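Local coordinates for secretion activator protein, hypothetical (Brucella abortus bv. 1 str. 9-941, PDB 7DNP) that probably acts as an autolysin of the muramidase type in type IV secretion, cleaving peptidoglycan glycan strands, and binds a peptidoglycan disaccharide-dipeptide, at residues A[20-23]-A[29-32]; A[44-47]-A[51-54]; A[90-95]-A[153-158]. All coordinates share one frame; numbering follows the deposited sequence.

Interaction 1 (A[20-23]-A[29-32])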
loop_
_atom_site.group_PDB
_atom_site.type_symbol
_atom_site.label_atom_id
_atom_site.label_comp_id
_atom_site.label_asym_id
_atom_site.label_seq_id
_atom_site.Cartn_x
_atom_site.Cartn_y
_atom_site.Cartn_z
ATOM N N TYR A 20 -14.714 6.954 -9.558
ATOM C CA TYR A 20 -13.954 6.969 -10.798
ATOM C C TYR A 20 -13.237 8.304 -10.945
ATOM O O TYR A 20 -13.853 9.369 -10.833
ATOM C CB TYR A 20 -14.880 6.722 -11.988
ATOM C CG TYR A 20 -14.184 6.637 -13.333
ATOM C CD1 TYR A 20 -13.361 5.565 -13.646
ATOM C CD2 TYR A 20 -14.363 7.626 -14.295
ATOM C CE1 TYR A 20 -12.727 5.480 -14.877
ATOM C CE2 TYR A 20 -13.733 7.550 -15.529
ATOM C CZ TYR A 20 -12.917 6.474 -15.815
ATOM O OH TYR A 20 -12.287 6.390 -17.044
ATOM N N VAL A 21 -11.927 8.244 -11.166
ATOM C CA VAL A 21 -11.099 9.422 -11.387
ATOM C C VAL A 21 -10.276 9.166 -12.636
ATOM O O VAL A 21 -9.529 8.181 -12.701
ATOM C CB VAL A 21 -10.186 9.726 -10.187
ATOM C CG1 VAL A 21 -9.457 11.046 -10.397
ATOM C CG2 VAL A 21 -10.994 9.761 -8.897
ATOM N N ASP A 22 -10.418 10.036 -13.631
ATOM C CA ASP A 22 -9.689 9.898 -14.889
ATOM C C ASP A 22 -9.073 11.249 -15.226
ATOM O O ASP A 22 -9.766 12.165 -15.680
ATOM C CB ASP A 22 -10.593 9.404 -16.009
ATOM C CG ASP A 22 -9.863 9.294 -17.334
ATOM O OD1 ASP A 22 -8.625 9.103 -17.326
ATOM O OD2 ASP A 22 -10.531 9.397 -18.385
ATOM N N HIS A 23 -7.769 11.367 -14.989
ATOM C CA HIS A 23 -6.990 12.539 -15.369
ATOM C C HIS A 23 -6.011 12.096 -16.444
ATOM O O HIS A 23 -4.879 11.690 -16.135
ATOM C CB HIS A 23 -6.262 13.127 -14.159
ATOM C CG HIS A 23 -7.181 13.621 -13.084
ATOM N ND1 HIS A 23 -6.786 13.760 -11.771
ATOM C CD2 HIS A 23 -8.477 14.015 -13.130
ATOM C CE1 HIS A 23 -7.799 14.217 -11.055
ATOM N NE2 HIS A 23 -8.835 14.380 -11.856
ATOM N N GLY A 29 -3.086 6.612 -15.647
ATOM C CA GLY A 29 -4.377 6.305 -16.225
ATOM C C GLY A 29 -5.496 6.289 -15.197
ATOM O O GLY A 29 -5.308 6.534 -14.004
ATOM N N ALA A 30 -6.693 5.969 -15.686
ATOM C CA ALA A 30 -7.903 6.129 -14.891
ATOM C C ALA A 30 -8.004 5.063 -13.804
ATOM O O ALA A 30 -7.561 3.922 -13.968
ATOM C CB ALA A 30 -9.138 6.079 -15.789
ATOM N N THR A 31 -8.601 5.454 -12.680
ATOM C CA THR A 31 -8.774 4.583 -11.530
ATOM C C THR A 31 -10.212 4.657 -11.030
ATOM O O THR A 31 -10.910 5.657 -11.220
ATOM C CB THR A 31 -7.831 4.959 -10.379
ATOM O OG1 THR A 31 -8.164 6.270 -9.908
ATOM C CG2 THR A 31 -6.376 4.940 -10.833
ATOM N N ASN A 32 -10.643 3.580 -10.375
ATOM C CA ASN A 32 -11.909 3.546 -9.654
ATOM C C ASN A 32 -11.643 2.981 -8.268
ATOM O O ASN A 32 -11.157 1.852 -8.139
ATOM C CB ASN A 32 -12.955 2.705 -10.389
ATOM C CG ASN A 32 -14.369 2.993 -9.914
ATOM O OD1 ASN A 32 -14.569 3.589 -8.855
ATOM N ND2 ASN A 32 -15.358 2.581 -10.701
#
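The aromatic ring of Y20 has CB of N32 at its edge, close to the ring plane, while O of T31 and CB of A30 reach it obliquely. A chi1 of -177° sets CG of Y20 opposite its backbone N and lays the ring alongside 29-32; along it CD1 comes 3.4 Å from O of T31 and OH comes 3.4 Å from CB of A30. The flat carboxylate of D22 arrives at the same methyl, with OD1 3.4 Å from CB of A30, so the phenol oxygen and the carboxylate both border this methyl, from directions roughly at right angles.

Two backbone bonds join the strands of the beta hairpin: N of V21 to O of T31 at 2.8 Å, and N of T31 to O of V21 at 2.9 Å. Both are nearly straight, with N-H...O angles of 173° and 174°. V21 and T31 thus form an antiparallel hydrogen-bonded pair, and Y20 with N32 a non-hydrogen-bonded one. Y20 and N32 share the sheet face that meets helix 50-54, where ND2 of N32 donates to O of V53. V21 and T31 lie on the other face, with OG1 of T31 4.0 Å from CB of V21. Across the hairpin the hydrogen bonding is all backbone, which leaves the amide of N32 to bond helix 50-54 and T31 to touch the bound H9U.

Interaction 2 (A[44-47]-A[51-54])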
loop_
_atom_site.group_PDB
_atom_site.type_symbol
_atom_site.label_atom_id
_atom_site.label_comp_id
_atom_site.label_asym_id
_atom_site.label_seq_id
_atom_site.Cartn_x
_atom_site.Cartn_y
_atom_site.Cartn_z
ATOM N N GLU A 44 -8.581 -9.747 -14.113
ATOM C CA GLU A 44 -9.449 -10.347 -15.120
ATOM C C GLU A 44 -8.721 -11.283 -16.080
ATOM O O GLU A 44 -9.385 -12.016 -16.820
ATOM C CB GLU A 44 -10.154 -9.250 -15.927
ATOM C CG GLU A 44 -11.161 -8.438 -15.125
ATOM C CD GLU A 44 -12.309 -9.293 -14.614
ATOM O OE1 GLU A 44 -13.091 -9.812 -15.444
ATOM O OE2 GLU A 44 -12.421 -9.460 -13.380
ATOM N N GLY A 45 -7.392 -11.274 -16.105
ATOM C CA GLY A 45 -6.671 -12.135 -17.029
ATOM C C GLY A 45 -6.713 -11.678 -18.472
ATOM O O GLY A 45 -6.557 -12.500 -19.383
ATOM N N ARG A 46 -6.920 -10.383 -18.704
ATOM C CA ARG A 46 -6.988 -9.801 -20.040
ATOM C C ARG A 46 -6.941 -8.288 -19.894
ATOM O O ARG A 46 -7.322 -7.749 -18.852
ATOM C CB ARG A 46 -8.266 -10.231 -20.778
ATOM C CG ARG A 46 -9.510 -10.280 -19.891
ATOM C CD ARG A 46 -10.791 -10.347 -20.714
ATOM N NE ARG A 46 -10.992 -9.125 -21.487
ATOM C CZ ARG A 46 -11.701 -8.081 -21.066
ATOM N NH1 ARG A 46 -12.285 -8.110 -19.879
ATOM N NH2 ARG A 46 -11.823 -7.006 -21.834
ATOM N N LYS A 47 -6.483 -7.609 -20.945
ATOM C CA LYS A 47 -6.421 -6.148 -20.939
ATOM C C LYS A 47 -7.837 -5.580 -20.967
ATOM O O LYS A 47 -8.561 -5.750 -21.951
ATOM C CB LYS A 47 -5.605 -5.650 -22.130
ATOM C CG LYS A 47 -5.499 -4.131 -22.224
ATOM C CD LYS A 47 -4.414 -3.700 -23.213
ATOM C CE LYS A 47 -4.145 -2.193 -23.145
ATOM N NZ LYS A 47 -3.722 -1.746 -21.782
ATOM N N ALA A 51 -14.020 1.581 -19.727
ATOM C CA ALA A 51 -15.388 1.380 -19.255
ATOM C C ALA A 51 -15.456 0.303 -18.181
ATOM O O ALA A 51 -16.275 0.396 -17.258
ATOM C CB ALA A 51 -16.302 1.016 -20.428
ATOM N N GLU A 52 -14.613 -0.726 -18.287
ATOM C CA GLU A 52 -14.610 -1.781 -17.279
ATOM C C GLU A 52 -14.106 -1.256 -15.940
ATOM O O GLU A 52 -14.634 -1.621 -14.885
ATOM C CB GLU A 52 -13.762 -2.963 -17.762
ATOM C CG GLU A 52 -14.508 -3.905 -18.711
ATOM C CD GLU A 52 -13.590 -4.877 -19.437
ATOM O OE1 GLU A 52 -12.871 -4.451 -20.368
ATOM O OE2 GLU A 52 -13.585 -6.072 -19.070
ATOM N N VAL A 53 -13.087 -0.393 -15.964
ATOM C CA VAL A 53 -12.634 0.254 -14.736
ATOM C C VAL A 53 -13.736 1.139 -14.169
ATOM O O VAL A 53 -14.000 1.135 -12.960
ATOM C CB VAL A 53 -11.342 1.048 -14.998
ATOM C CG1 VAL A 53 -10.952 1.863 -13.771
ATOM C CG2 VAL A 53 -10.221 0.101 -15.391
ATOM N N LYS A 54 -14.413 1.893 -15.038
ATOM C CA LYS A 54 -15.500 2.759 -14.596
ATOM C C LYS A 54 -16.648 1.966 -13.973
ATOM O O LYS A 54 -17.299 2.453 -13.041
ATOM C CB LYS A 54 -15.997 3.597 -15.777
ATOM C CG LYS A 54 -16.906 4.746 -15.405
ATOM C CD LYS A 54 -17.039 5.730 -16.560
ATOM C CE LYS A 54 -17.710 7.023 -16.119
ATOM N NZ LYS A 54 -19.198 6.912 -16.133
#
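OE1 of E52 accepts two N-H groups, from NH2 of R46 at 3.1 Å and from the backbone N of S49. The second bond reaches back round the first turn of helix 50-54 to the residue just ahead of it, in the direction used by the glutamate of a capping box. The other carboxylate oxygen, OE2, lies 2.5 Å from NH1 of R46; this is shorter than usual, so its exact length deserves reserve, although the N-H...O angle of 177° is almost straight.

Together the two bonds make an end-on bidentate salt bridge, one guanidinium nitrogen to each oxygen. Both oxygens use their syn lone pairs, and the two planar groups are nearly coplanar, 18° apart. OE2 lies practically in the guanidinium plane, whereas OE1 is moderately displaced from it.

The approach depends on how each chain is folded. R46 places CG between its backbone N and carbonyl carbon (chi1 40°), and a bend at chi3 then turns the guanidinium toward the helix. E52 runs extended beyond CG, and the two side chains meet at about a right angle. The bridge spans the connection between helices 37-44 and 50-54: G45, with positive phi, is where the chain leaves helical geometry, and R46 follows directly. E44 stands nearby without bonding across; its OE1 is 5.2 Å from OE2 of E52, and its OE2 has a salt bridge to K60.

R46 is exposed and also touches a crystal neighbour, so the lattice may influence its pose. The pairing of E52 with R46, and of E44 with K60, would probably offset some of the repulsion between the two glutamates, while the paired syn bonds restrict rotation of the E52 carboxylate and hold it where S49 can donate to it.

Interaction 3 (A[90-95]-A[153-158]). With H9U ((2R)-2-[[(2S)-2-[[(2R)-2-[(2R,3S,4R,5R,6S)-5-acetamido-3-[(2S,3R,4R,5S,6R)-3-acetamido-6-(hydroxymethyl)-4,5-bis(oxidanyl)oxan-2-yl]oxy-2-(hydroxymethyl)-6-oxidanyl-oxan-4-yl]oxypropanoyl]amino]propanoyl]amino]pentanedioic acid), chain B.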
loop_
_atom_site.group_PDB
_atom_site.type_symbol
_atom_site.label_atom_id
_atom_site.label_comp_id
_atom_site.label_asym_id
_atom_site.label_seq_id
_atom_site.Cartn_x
_atom_site.Cartn_y
_atom_site.Cartn_z
ATOM N N ALA A 90 2.163 -0.446 -0.611
ATOM C CA ALA A 90 1.852 -1.442 -1.632
ATOM C C ALA A 90 0.764 -0.952 -2.576
ATOM O O ALA A 90 0.830 -1.193 -3.786
ATOM C CB ALA A 90 1.432 -2.758 -0.975
ATOM N N ILE A 91 -0.256 -0.276 -2.045
ATOM C CA ILE A 91 -1.328 0.216 -2.908
ATOM C C ILE A 91 -0.787 1.257 -3.878
ATOM O O ILE A 91 -1.127 1.263 -5.068
ATOM C CB ILE A 91 -2.483 0.782 -2.062
ATOM C CG1 ILE A 91 -3.230 -0.352 -1.355
ATOM C CG2 ILE A 91 -3.436 1.606 -2.936
ATOM C CD1 ILE A 91 -4.241 0.131 -0.327
ATOM N N HIS A 92 0.100 2.121 -3.391
ATOM C CA HIS A 92 0.598 3.250 -4.166
ATOM C C HIS A 92 1.662 2.845 -5.179
ATOM O O HIS A 92 1.718 3.415 -6.274
ATOM C CB HIS A 92 1.162 4.301 -3.210
ATOM C CG HIS A 92 1.289 5.668 -3.802
ATOM N ND1 HIS A 92 2.314 6.526 -3.466
ATOM C CD2 HIS A 92 0.517 6.334 -4.693
ATOM C CE1 HIS A 92 2.170 7.661 -4.124
ATOM N NE2 HIS A 92 1.087 7.571 -4.878
ATOM N N SER A 93 2.503 1.866 -4.840
ATOM C CA SER A 93 3.687 1.557 -5.633
ATOM C C SER A 93 3.845 0.070 -5.917
ATOM O O SER A 93 4.868 -0.331 -6.483
ATOM C CB SER A 93 4.950 2.075 -4.933
ATOM O OG SER A 93 4.841 3.456 -4.629
ATOM N N GLY A 94 2.880 -0.759 -5.534
ATOM C CA GLY A 94 2.977 -2.178 -5.774
ATOM C C GLY A 94 3.539 -2.926 -4.581
ATOM O O GLY A 94 4.401 -2.424 -3.850
ATOM N N PRO A 95 3.056 -4.154 -4.366
ATOM C CA PRO A 95 3.502 -4.924 -3.194
ATOM C C PRO A 95 4.981 -5.249 -3.203
ATOM O O PRO A 95 5.589 -5.325 -2.131
ATOM C CB PRO A 95 2.657 -6.206 -3.269
ATOM C CG PRO A 95 1.545 -5.895 -4.196
ATOM C CD PRO A 95 2.060 -4.883 -5.163
ATOM N N LYS A 153 4.228 17.002 -3.463
ATOM C CA LYS A 153 3.598 17.618 -2.299
ATOM C C LYS A 153 2.404 16.796 -1.824
ATOM O O LYS A 153 2.258 16.545 -0.621
ATOM C CB LYS A 153 3.176 19.056 -2.601
ATOM C CG LYS A 153 2.547 19.750 -1.394
ATOM C CD LYS A 153 2.933 21.222 -1.303
ATOM C CE LYS A 153 2.255 21.900 -0.115
ATOM N NZ LYS A 153 2.322 23.390 -0.203
ATOM N N GLY A 154 1.556 16.347 -2.754
ATOM C CA GLY A 154 0.444 15.488 -2.371
ATOM C C GLY A 154 0.898 14.145 -1.829
ATOM O O GLY A 154 0.329 13.630 -0.862
ATOM N N TRP A 155 1.932 13.560 -2.444
ATOM C CA TRP A 155 2.515 12.325 -1.924
ATOM C C TRP A 155 3.028 12.513 -0.502
ATOM O O TRP A 155 2.832 11.647 0.358
ATOM C CB TRP A 155 3.656 11.860 -2.828
ATOM C CG TRP A 155 3.233 11.243 -4.133
ATOM C CD1 TRP A 155 1.977 10.863 -4.493
ATOM C CD2 TRP A 155 4.083 10.933 -5.245
ATOM N NE1 TRP A 155 1.990 10.333 -5.763
ATOM C CE2 TRP A 155 3.272 10.364 -6.243
ATOM C CE3 TRP A 155 5.451 11.081 -5.490
ATOM C CZ2 TRP A 155 3.784 9.941 -7.469
ATOM C CZ3 TRP A 155 5.957 10.664 -6.709
ATOM C CH2 TRP A 155 5.125 10.101 -7.682
ATOM N N THR A 156 3.702 13.637 -0.244
ATOM C CA THR A 156 4.224 13.910 1.091
ATOM C C THR A 156 3.101 13.959 2.116
ATOM O O THR A 156 3.232 13.422 3.222
ATOM C CB THR A 156 5.005 15.224 1.080
ATOM O OG1 THR A 156 6.081 15.126 0.142
ATOM C CG2 THR A 156 5.572 15.530 2.458
ATOM N N SER A 157 1.978 14.579 1.753
ATOM C CA SER A 157 0.838 14.648 2.658
ATOM C C SER A 157 0.227 13.268 2.876
ATOM O O SER A 157 -0.188 12.934 3.992
ATOM C CB SER A 157 -0.191 15.637 2.103
ATOM O OG SER A 157 -1.375 15.646 2.873
ATOM N N ARG A 158 0.184 12.446 1.824
ATOM C CA ARG A 158 -0.342 11.091 1.955
ATOM C C ARG A 158 0.494 10.264 2.925
ATOM O O ARG A 158 -0.048 9.574 3.793
ATOM C CB ARG A 158 -0.398 10.417 0.581
ATOM C CG ARG A 158 -0.665 8.921 0.639
ATOM C CD ARG A 158 -0.805 8.327 -0.755
ATOM N NE ARG A 158 -1.253 6.937 -0.702
ATOM C CZ ARG A 158 -1.886 6.320 -1.695
ATOM N NH1 ARG A 158 -2.155 6.968 -2.822
ATOM N NH2 ARG A 158 -2.262 5.052 -1.560
HETATM C C22 H9U B . -1.622 4.215 -7.994
HETATM C C24 H9U B . -1.305 6.637 -8.182
HETATM C C26 H9U B . -3.037 4.476 -7.441
HETATM C C28 H9U B . -2.761 6.874 -7.748
HETATM C C23 H9U B . -1.137 5.326 -8.845
HETATM C C25 H9U B . -0.679 2.081 -8.383
HETATM C C27 H9U B . -1.233 0.637 -8.440
HETATM C C29 H9U B . -0.161 -0.352 -8.183
HETATM C C30 H9U B . 1.011 -0.152 -9.056
HETATM C C31 H9U B . 1.549 1.276 -8.879
HETATM C C32 H9U B . 0.909 5.609 -10.231
HETATM C C33 H9U B . -3.357 3.497 -6.355
HETATM C C34 H9U B . 2.778 1.494 -9.708
HETATM C C35 H9U B . 0.016 8.766 -8.569
HETATM C C36 H9U B . 2.317 6.001 -9.795
HETATM C C37 H9U B . -3.633 0.001 -7.600
HETATM C C38 H9U B . 0.959 4.602 -11.369
HETATM C C39 H9U B . 4.065 6.064 -7.972
HETATM C C40 H9U B . 0.420 9.944 -9.449
HETATM C C41 H9U B . -4.558 -0.111 -6.389
HETATM C C42 H9U B . 4.977 4.907 -8.364
HETATM C C43 H9U B . 6.455 3.825 -10.133
HETATM C C44 H9U B . 4.079 6.220 -6.463
HETATM C C45 H9U B . 5.643 2.848 -10.972
HETATM C C46 H9U B . 7.574 4.377 -11.004
HETATM C C47 H9U B . 8.820 3.496 -10.929
HETATM C C48 H9U B . 9.962 4.073 -11.761
HETATM N N18 H9U B . -0.919 7.783 -9.060
HETATM N N19 H9U B . -2.272 0.470 -7.374
HETATM N N20 H9U B . 2.729 5.707 -8.418
HETATM N N21 H9U B . 5.586 4.911 -9.699
HETATM O O01 H9U B . -1.639 2.998 -8.776
HETATM O O02 H9U B . -3.211 5.810 -6.854
HETATM O O03 H9U B . 0.506 2.239 -9.242
HETATM O O04 H9U B . 0.302 5.051 -9.085
HETATM O O05 H9U B . -3.569 6.883 -8.855
HETATM O O06 H9U B . -0.676 -1.729 -8.353
HETATM O O07 H9U B . 2.046 -1.091 -8.710
HETATM O O08 H9U B . -4.598 3.875 -5.821
HETATM O O09 H9U B . 2.463 1.314 -11.061
HETATM O O10 H9U B . 0.476 8.661 -7.479
HETATM O O11 H9U B . 3.058 6.536 -10.547
HETATM O O12 H9U B . -4.032 -0.296 -8.681
HETATM O O13 H9U B . 5.165 4.022 -7.593
HETATM O O14 H9U B . 5.901 1.614 -10.918
HETATM O O15 H9U B . 4.720 3.276 -11.716
HETATM O O16 H9U B . 9.797 5.161 -12.377
HETATM O O17 H9U B . 11.061 3.457 -11.829
#
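The binding pocket for the disaccharide-dipeptide H9U is lined here from two helices, by H92 and W155, which both donate to one ligand atom. NE2 of H92 lies 2.9 Å and NE1 of W155 lies 2.8 Å from O10, the acetamide oxygen of the muramic acid sugar. Both bonds are clearly bent. The two nitrogens also come close, but NE2 of H92 and NE1 of W155 are not hydrogen-bonded to each other; they converge on the shared acceptor.

The rings meet as an offset edge-to-face pair, with planes at 82°: the edge of H92 points at the face of W155, over which CE1 of H92 stands. A chi1 of -161°, with CG opposite the backbone N, carries the imidazole across toward helix 148-170. One of its faces takes C44, the alanyl methyl of the ligand, 3.3 Å above the plane. The opposite face receives the guanidinium of R158, stacked with a clear tilt between the planes, centres 4.2 Å apart, and fixed further by a salt bridge from NE to D88.

H92 comes from the part related to glycosyl hydrolase family 108, of the lysozyme clan, and W155 from the predicted peptidoglycan-binding part, so residues of both contribute to holding the muramic acid acetamide. Backbone carbonyls of helix 82-93 serve the ligand as well. O of I91 accepts a hydrogen bond from N19, the acetamide nitrogen of the glucosamine sugar, at 2.7 Å, and O of H92 a longer one from N20, the amide leading into the peptide, at 3.3 Å. G94, without a side chain, brings its CA within 3.3 Å of hydroxyl O07 of the glucosamine, while Y69 and T39 are among the further residues bonded to H9U.

Overall arrangement
From the N terminus, interaction 1 comes first, closing the short hairpin loop between strands 20-21 and 31-32. Interaction 2 follows in series, spanning the connection from helix 37-44 to helix 50-54. These two touch through N32 and V53 and through Y20 and K54, joining sheet to helix; their centres are 13 Å apart. Interaction 3 opens only later and closes a far longer loop, 57 residues and mostly helical, between helices 82-93 and 148-170. No contact nests within or crosses another. Interaction 3 touches neither of the others, its nearest atoms being about 9 Å from interaction 1, yet H9U connects interactions 1 and 3 indirectly, reaching T31 as well as H92 and W155.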